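Local atomic coordinates of Lmaj004091aaa (Leishmania major, PDB entry 1XTP), a protein that probably transfers methyl groups from S-adenosyl-L-methionine to the N-terminal amino group of proteins that begin with an X-Pro-Lys sequence. Residues I104-K109 against I164-I169; N84-L89 against Y192-E197. All coordinates share one frame; numbering follows the deposited sequence.

Both contacts are buried and meet on the mixed seven-stranded sheet of a Rossmann-like methyltransferase, where strands 159-165 and 191-198 run side by side. Contact 1 lies nearer the centre of the chain, at the end of strand 159-165, and is nested within the loop that contact 2 closes; their centres are about 13 Å apart. Contact 1 is polar mainly through the bound S-adenosyl-L-homoselenocysteine, since its segments make no hydrogen bond to each other. Contact 2, where helix 75-87 lies against strand 191-198, is aromatic and aliphatic. D78 of that helix ties the two together, bonding to R106 and Q165 of contact 1 and to K196 of contact 2.

Contact 1 of 2, residues I104-K109 against I164-I169; sequences IGRITK and IQWTAI. With SAI (S-adenosyl-L-homoselenocysteine), chain B.
R106 and Q165 approach each other beside the carboxylate of S-adenosyl-L-homoselenocysteine (SAI), with no direct hydrogen bond between the two segments. The polar links between the segments run through the ligand and through D78. The R106 chain bends at chi3 (68°) and presents two N-H groups to the carboxylate: NE bonds SAI OXT at 2.8 Å, and NH2 bonds SAI O at 2.9 Å, almost straight at 170°. From the strand end, the backbone O of Q165 accepts the SAI amino N at 3.0 Å, and T167 OG1 bonds the ribose O4' at 3.1 Å. D78 forms a salt bridge with R106 NH1 and a hydrogen bond with Q165 NE2; H75 is hydrogen-bonded to R106 NH1, and N198 to the indole NE1 of W166.

The remaining contacts are van der Waals. I107 and Q165 cross obliquely, CD1 of the isoleucine lying 3.2 Å from the amide OE1. W166 CZ3 meets R106 NH2 obliquely at 3.5 Å. Within 164-169, Q165 NE2 sits 3.2 Å above the plane of its neighbour's W166 ring, offset toward the rim.

The helix that follows the glycine-rich loop and the end of strand 159-165 thus grip the amino-acid moiety of the ligand from separate segments. Paired N-H donors for the carboxylate and a carbonyl for the amino group are consistent with recognition of both ends of a zwitterionic amino-acid group, as expected for S-adenosyl-L-methionine.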
loop_
_atom_site.group_PDB
_atom_site.type_symbol
_atom_site.label_atom_id
_atom_site.label_comp_id
_atom_site.label_asym_id
_atom_site.label_seq_id
_atom_site.Cartn_x
_atom_site.Cartn_y
_atom_site.Cartn_z
ATOM N N ILE A 104 -1.296 -8.943 9.913
ATOM C CA ILE A 104 -0.763 -9.987 10.813
ATOM C C ILE A 104 0.689 -10.355 10.504
ATOM O O ILE A 104 1.172 -11.383 10.981
ATOM C CB ILE A 104 -1.606 -11.287 10.784
ATOM C CG1 ILE A 104 -1.563 -11.930 9.399
ATOM C CG2 ILE A 104 -3.038 -11.020 11.240
ATOM C CD1 ILE A 104 -2.018 -13.343 9.409
ATOM N N GLY A 105 1.356 -9.546 9.677
ATOM C CA GLY A 105 2.786 -9.718 9.386
ATOM C C GLY A 105 3.096 -10.767 8.338
ATOM O O GLY A 105 4.179 -11.352 8.349
ATOM N N ARG A 106 2.150 -10.995 7.427
ATOM C CA ARG A 106 2.285 -11.999 6.370
ATOM C C ARG A 106 3.497 -11.798 5.460
ATOM O O ARG A 106 4.224 -12.771 5.141
ATOM C CB ARG A 106 1.018 -12.002 5.502
ATOM C CG ARG A 106 1.013 -13.059 4.371
ATOM C CD ARG A 106 -0.208 -12.865 3.446
ATOM N NE ARG A 106 -0.088 -11.611 2.696
ATOM C CZ ARG A 106 0.538 -11.463 1.532
ATOM N NH1 ARG A 106 1.090 -12.487 0.899
ATOM N NH2 ARG A 106 0.589 -10.263 0.980
ATOM N N ILE A 107 3.697 -10.558 5.003
ATOM C CA ILE A 107 4.818 -10.262 4.149
ATOM C C ILE A 107 6.160 -10.356 4.928
ATOM O O ILE A 107 7.155 -10.893 4.419
ATOM C CB ILE A 107 4.650 -8.879 3.440
ATOM C CG1 ILE A 107 3.390 -8.891 2.551
ATOM C CG2 ILE A 107 5.913 -8.552 2.590
ATOM C CD1 ILE A 107 2.969 -7.528 2.029
ATOM N N THR A 108 6.179 -9.839 6.145
ATOM C CA THR A 108 7.355 -9.942 7.003
ATOM C C THR A 108 7.694 -11.411 7.287
ATOM O O THR A 108 8.846 -11.808 7.162
ATOM C CB THR A 108 7.176 -9.166 8.326
ATOM O OG1 THR A 108 6.918 -7.791 8.033
ATOM C CG2 THR A 108 8.445 -9.255 9.225
ATOM N N LYS A 109 6.691 -12.219 7.621
ATOM C CA LYS A 109 6.928 -13.610 7.993
ATOM C C LYS A 109 7.500 -14.430 6.839
ATOM O O LYS A 109 8.429 -15.211 7.039
ATOM C CB LYS A 109 5.646 -14.277 8.516
ATOM C CG LYS A 109 5.883 -15.694 9.052
ATOM C CD LYS A 109 4.750 -16.186 9.930
ATOM N N ILE A 164 4.816 -1.282 0.943
ATOM C CA ILE A 164 3.457 -0.764 1.004
ATOM C C ILE A 164 2.612 -1.614 0.047
ATOM O O ILE A 164 2.545 -1.359 -1.156
ATOM C CB ILE A 164 3.392 0.746 0.628
ATOM C CG1 ILE A 164 4.472 1.567 1.362
ATOM C CG2 ILE A 164 1.995 1.326 0.934
ATOM C CD1 ILE A 164 4.523 3.038 0.949
ATOM N N GLN A 165 1.978 -2.643 0.582
ATOM C CA GLN A 165 1.231 -3.588 -0.228
ATOM C C GLN A 165 -0.184 -3.703 0.262
ATOM O O GLN A 165 -0.403 -3.971 1.447
ATOM C CB GLN A 165 1.879 -4.971 -0.197
ATOM C CG GLN A 165 1.000 -6.042 -0.869
ATOM C CD GLN A 165 1.773 -7.267 -1.356
ATOM O OE1 GLN A 165 2.991 -7.366 -1.181
ATOM N NE2 GLN A 165 1.049 -8.209 -1.985
ATOM N N TRP A 166 -1.132 -3.521 -0.658
ATOM C CA TRP A 166 -2.566 -3.669 -0.379
ATOM C C TRP A 166 -3.040 -2.776 0.795
ATOM O O TRP A 166 -3.929 -3.137 1.563
ATOM C CB TRP A 166 -2.931 -5.152 -0.182
ATOM C CG TRP A 166 -3.005 -5.934 -1.493
ATOM C CD1 TRP A 166 -3.449 -5.475 -2.695
ATOM C CD2 TRP A 166 -2.635 -7.300 -1.701
ATOM N NE1 TRP A 166 -3.361 -6.463 -3.648
ATOM C CE2 TRP A 166 -2.872 -7.597 -3.063
ATOM C CE3 TRP A 166 -2.127 -8.305 -0.870
ATOM C CZ2 TRP A 166 -2.620 -8.853 -3.614
ATOM C CZ3 TRP A 166 -1.869 -9.555 -1.422
ATOM C CH2 TRP A 166 -2.118 -9.816 -2.784
ATOM N N THR A 167 -2.446 -1.596 0.902
ATOM C CA THR A 167 -2.734 -0.708 2.017
ATOM C C THR A 167 -2.824 0.756 1.582
ATOM O O THR A 167 -3.564 1.526 2.173
ATOM C CB THR A 167 -1.722 -0.963 3.183
ATOM O OG1 THR A 167 -2.220 -0.419 4.414
ATOM C CG2 THR A 167 -0.335 -0.412 2.850
ATOM N N ALA A 168 -2.142 1.157 0.522
ATOM C CA ALA A 168 -2.239 2.564 0.114
ATOM C C ALA A 168 -3.615 2.918 -0.475
ATOM O O ALA A 168 -3.893 4.079 -0.739
ATOM C CB ALA A 168 -1.142 2.909 -0.833
ATOM N N ILE A 169 -4.460 1.916 -0.677
ATOM C CA ILE A 169 -5.863 2.114 -1.037
ATOM C C ILE A 169 -6.663 2.880 0.025
ATOM O O ILE A 169 -7.674 3.507 -0.298
ATOM C CB ILE A 169 -6.583 0.763 -1.347
ATOM C CG1 ILE A 169 -6.587 -0.172 -0.123
ATOM C CG2 ILE A 169 -5.912 0.047 -2.530
ATOM C CD1 ILE A 169 -7.527 -1.359 -0.253
HETATM N N SAI B . 0.051 -5.617 3.890
HETATM C CA SAI B . -0.463 -6.868 4.519
HETATM C CB SAI B . -1.903 -6.680 4.950
HETATM C CG SAI B . -2.904 -6.375 3.846
HETATM SE SE SAI B . -4.699 -6.170 4.631
HETATM C C SAI B . -0.444 -8.062 3.578
HETATM O O SAI B . -0.354 -7.899 2.362
HETATM O OXT SAI B . -0.553 -9.207 4.014
HETATM C "C5'" SAI B . -4.667 -4.201 4.775
HETATM C "C4'" SAI B . -4.085 -3.702 6.101
HETATM O "O4'" SAI B . -4.017 -2.307 6.045
HETATM C "C3'" SAI B . -4.920 -4.023 7.331
HETATM O "O3'" SAI B . -4.129 -4.631 8.319
HETATM C "C2'" SAI B . -5.437 -2.702 7.849
HETATM O "O2'" SAI B . -5.558 -2.669 9.264
HETATM C "C1'" SAI B . -4.341 -1.806 7.331
HETATM N N9 SAI B . -4.699 -0.399 7.221
HETATM C C8 SAI B . -5.945 0.128 6.965
HETATM N N7 SAI B . -5.831 1.453 6.937
HETATM C C5 SAI B . -4.523 1.783 7.158
HETATM C C6 SAI B . -3.856 3.004 7.222
HETATM N N6 SAI B . -4.537 4.140 7.058
HETATM N N1 SAI B . -2.494 3.026 7.470
HETATM C C2 SAI B . -1.788 1.846 7.668
HETATM N N3 SAI B . -2.460 0.639 7.588
HETATM C C4 SAI B . -3.797 0.617 7.332
#

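Contact 2 of 2, residues N84-L89 against Y192-E197; sequences NFIASL and YIFFKE
K196 NZ is gripped by three groups: it forms a salt bridge with D78 and hydrogen bonds with S82 and Q238. All four K196 side-chain torsions lie near 180°, and this stretched chain carries the ammonium from the strand to the earlier turns of helix 75-87, where D78, which also serves R106 and Q165, probably balances part of its charge.

The contact of 84-89 with 192-197 itself is apolar. F85 and I86 of the last turn of helix 75-87, and L89 just beyond it, pack against strand 191-198. F194 receives two neighbours in different ways. F85 CD2 meets the edge of its ring in plane, 3.3 Å from F194 CE1; the two rings are inclined at 49° with centroids 5.6 Å apart, an oblique pair. I86 instead puts CG1 over one face of F194, 4.1 Å from CD1 and offset toward the rim. With CG anti to the backbone N (chi1 -176°), the F85 ring extends from the helix toward the strand.

Just after the helix, L89 CB makes a CH-pi contact over one face of Y192, 4.2 Å from the ring centroid and 24° off its normal. L89 CD1 follows, 4.1 Å from Y192 CG. The Y192 hydroxyl bonds to P90 O, and K254 makes a cation-pi contact with the ring.

This is helix-on-sheet packing in the Rossmann-like methyltransferase fold, helix 75-87 lying over strand 191-198. Its chemistry implies that the end of the helix is seated by dispersion forces, through one oblique ring pair and two aliphatic chains laid over ring faces.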
loop_
_atom_site.group_PDB
_atom_site.type_symbol
_atom_site.label_atom_id
_atom_site.label_comp_id
_atom_site.label_asym_id
_atom_site.label_seq_id
_atom_site.Cartn_x
_atom_site.Cartn_y
_atom_site.Cartn_z
ATOM N N ASN A 84 11.253 -12.272 -6.398
ATOM C CA ASN A 84 11.927 -12.120 -7.698
ATOM C C ASN A 84 12.086 -10.645 -8.111
ATOM O O ASN A 84 13.127 -10.242 -8.611
ATOM C CB ASN A 84 11.190 -12.914 -8.785
ATOM C CG ASN A 84 11.311 -14.430 -8.595
ATOM O OD1 ASN A 84 12.228 -14.912 -7.941
ATOM N ND2 ASN A 84 10.379 -15.181 -9.173
ATOM N N PHE A 85 11.065 -9.839 -7.852
ATOM C CA PHE A 85 11.131 -8.414 -8.144
ATOM C C PHE A 85 12.199 -7.726 -7.296
ATOM O O PHE A 85 13.050 -7.024 -7.834
ATOM C CB PHE A 85 9.769 -7.746 -7.918
ATOM C CG PHE A 85 9.732 -6.280 -8.298
ATOM C CD1 PHE A 85 9.517 -5.892 -9.607
ATOM C CD2 PHE A 85 9.890 -5.292 -7.335
ATOM C CE1 PHE A 85 9.465 -4.547 -9.947
ATOM C CE2 PHE A 85 9.839 -3.954 -7.676
ATOM C CZ PHE A 85 9.627 -3.584 -8.987
ATOM N N ILE A 86 12.152 -7.930 -5.984
ATOM C CA ILE A 86 13.143 -7.314 -5.085
ATOM C C ILE A 86 14.579 -7.766 -5.395
ATOM O O ILE A 86 15.514 -6.954 -5.349
ATOM C CB ILE A 86 12.843 -7.599 -3.609
ATOM C CG1 ILE A 86 11.527 -6.924 -3.192
ATOM C CG2 ILE A 86 13.993 -7.100 -2.726
ATOM C CD1 ILE A 86 10.876 -7.577 -2.005
ATOM N N ALA A 87 14.741 -9.049 -5.718
ATOM C CA ALA A 87 16.047 -9.589 -6.101
ATOM C C ALA A 87 16.662 -8.822 -7.250
ATOM O O ALA A 87 17.872 -8.629 -7.302
ATOM C CB ALA A 87 15.942 -11.064 -6.465
ATOM N N SER A 88 15.820 -8.366 -8.164
ATOM C CA SER A 88 16.284 -7.687 -9.352
ATOM C C SER A 88 16.649 -6.205 -9.164
ATOM O O SER A 88 17.053 -5.553 -10.124
ATOM C CB SER A 88 15.202 -7.777 -10.416
ATOM O OG SER A 88 14.108 -6.947 -10.060
ATOM N N LEU A 89 16.452 -5.646 -7.974
ATOM C CA LEU A 89 16.674 -4.212 -7.805
ATOM C C LEU A 89 18.167 -3.960 -7.621
ATOM O O LEU A 89 18.776 -4.565 -6.757
ATOM C CB LEU A 89 15.867 -3.669 -6.626
ATOM C CG LEU A 89 14.360 -3.872 -6.761
ATOM C CD1 LEU A 89 13.645 -3.463 -5.466
ATOM C CD2 LEU A 89 13.824 -3.096 -7.951
ATOM N N TYR A 192 14.765 1.261 -1.280
ATOM C CA TYR A 192 13.657 1.457 -2.196
ATOM C C TYR A 192 12.347 1.361 -1.422
ATOM O O TYR A 192 12.256 0.632 -0.419
ATOM C CB TYR A 192 13.641 0.352 -3.236
ATOM C CG TYR A 192 14.755 0.330 -4.252
ATOM C CD1 TYR A 192 15.950 -0.332 -3.995
ATOM C CD2 TYR A 192 14.581 0.884 -5.506
ATOM C CE1 TYR A 192 16.965 -0.382 -4.947
ATOM C CE2 TYR A 192 15.598 0.821 -6.473
ATOM C CZ TYR A 192 16.772 0.184 -6.187
ATOM O OH TYR A 192 17.771 0.107 -7.143
ATOM N N ILE A 193 11.338 2.092 -1.884
ATOM C CA ILE A 193 9.948 1.772 -1.529
ATOM C C ILE A 193 9.496 0.649 -2.439
ATOM O O ILE A 193 9.544 0.782 -3.647
ATOM C CB ILE A 193 8.978 2.952 -1.715
ATOM C CG1 ILE A 193 9.322 4.100 -0.775
ATOM C CG2 ILE A 193 7.563 2.528 -1.402
ATOM C CD1 ILE A 193 8.810 5.437 -1.240
ATOM N N PHE A 194 9.054 -0.459 -1.860
ATOM C CA PHE A 194 8.383 -1.487 -2.631
ATOM C C PHE A 194 6.853 -1.303 -2.511
ATOM O O PHE A 194 6.262 -1.606 -1.480
ATOM C CB PHE A 194 8.799 -2.855 -2.142
ATOM C CG PHE A 194 8.103 -3.992 -2.833
ATOM C CD1 PHE A 194 8.434 -4.345 -4.137
ATOM C CD2 PHE A 194 7.146 -4.743 -2.161
ATOM C CE1 PHE A 194 7.808 -5.421 -4.757
ATOM C CE2 PHE A 194 6.523 -5.821 -2.780
ATOM C CZ PHE A 194 6.858 -6.157 -4.084
ATOM N N PHE A 195 6.234 -0.823 -3.587
ATOM C CA PHE A 195 4.801 -0.533 -3.609
ATOM C C PHE A 195 4.089 -1.550 -4.487
ATOM O O PHE A 195 4.354 -1.631 -5.679
ATOM C CB PHE A 195 4.575 0.891 -4.121
ATOM C CG PHE A 195 3.119 1.274 -4.275
ATOM C CD1 PHE A 195 2.179 0.951 -3.298
ATOM C CD2 PHE A 195 2.702 1.996 -5.390
ATOM C CE1 PHE A 195 0.852 1.331 -3.442
ATOM C CE2 PHE A 195 1.390 2.380 -5.547
ATOM C CZ PHE A 195 0.457 2.062 -4.566
ATOM N N LYS A 196 3.217 -2.354 -3.877
ATOM C CA LYS A 196 2.476 -3.401 -4.584
ATOM C C LYS A 196 0.988 -3.217 -4.348
ATOM O O LYS A 196 0.533 -3.237 -3.216
ATOM C CB LYS A 196 2.894 -4.795 -4.115
ATOM C CG LYS A 196 2.504 -5.925 -5.073
ATOM C CD LYS A 196 3.334 -7.188 -4.798
ATOM C CE LYS A 196 3.059 -8.308 -5.792
ATOM N NZ LYS A 196 3.725 -9.575 -5.392
ATOM N N GLU A 197 0.230 -3.078 -5.430
ATOM C CA GLU A 197 -1.166 -2.700 -5.314
ATOM C C GLU A 197 -1.983 -3.110 -6.535
ATOM O O GLU A 197 -1.440 -3.253 -7.646
ATOM C CB GLU A 197 -1.274 -1.178 -5.149
ATOM C CG GLU A 197 -2.602 -0.733 -4.572
ATOM C CD GLU A 197 -3.026 -1.594 -3.392
ATOM O OE1 GLU A 197 -2.464 -1.399 -2.279
ATOM O OE2 GLU A 197 -3.927 -2.448 -3.587
#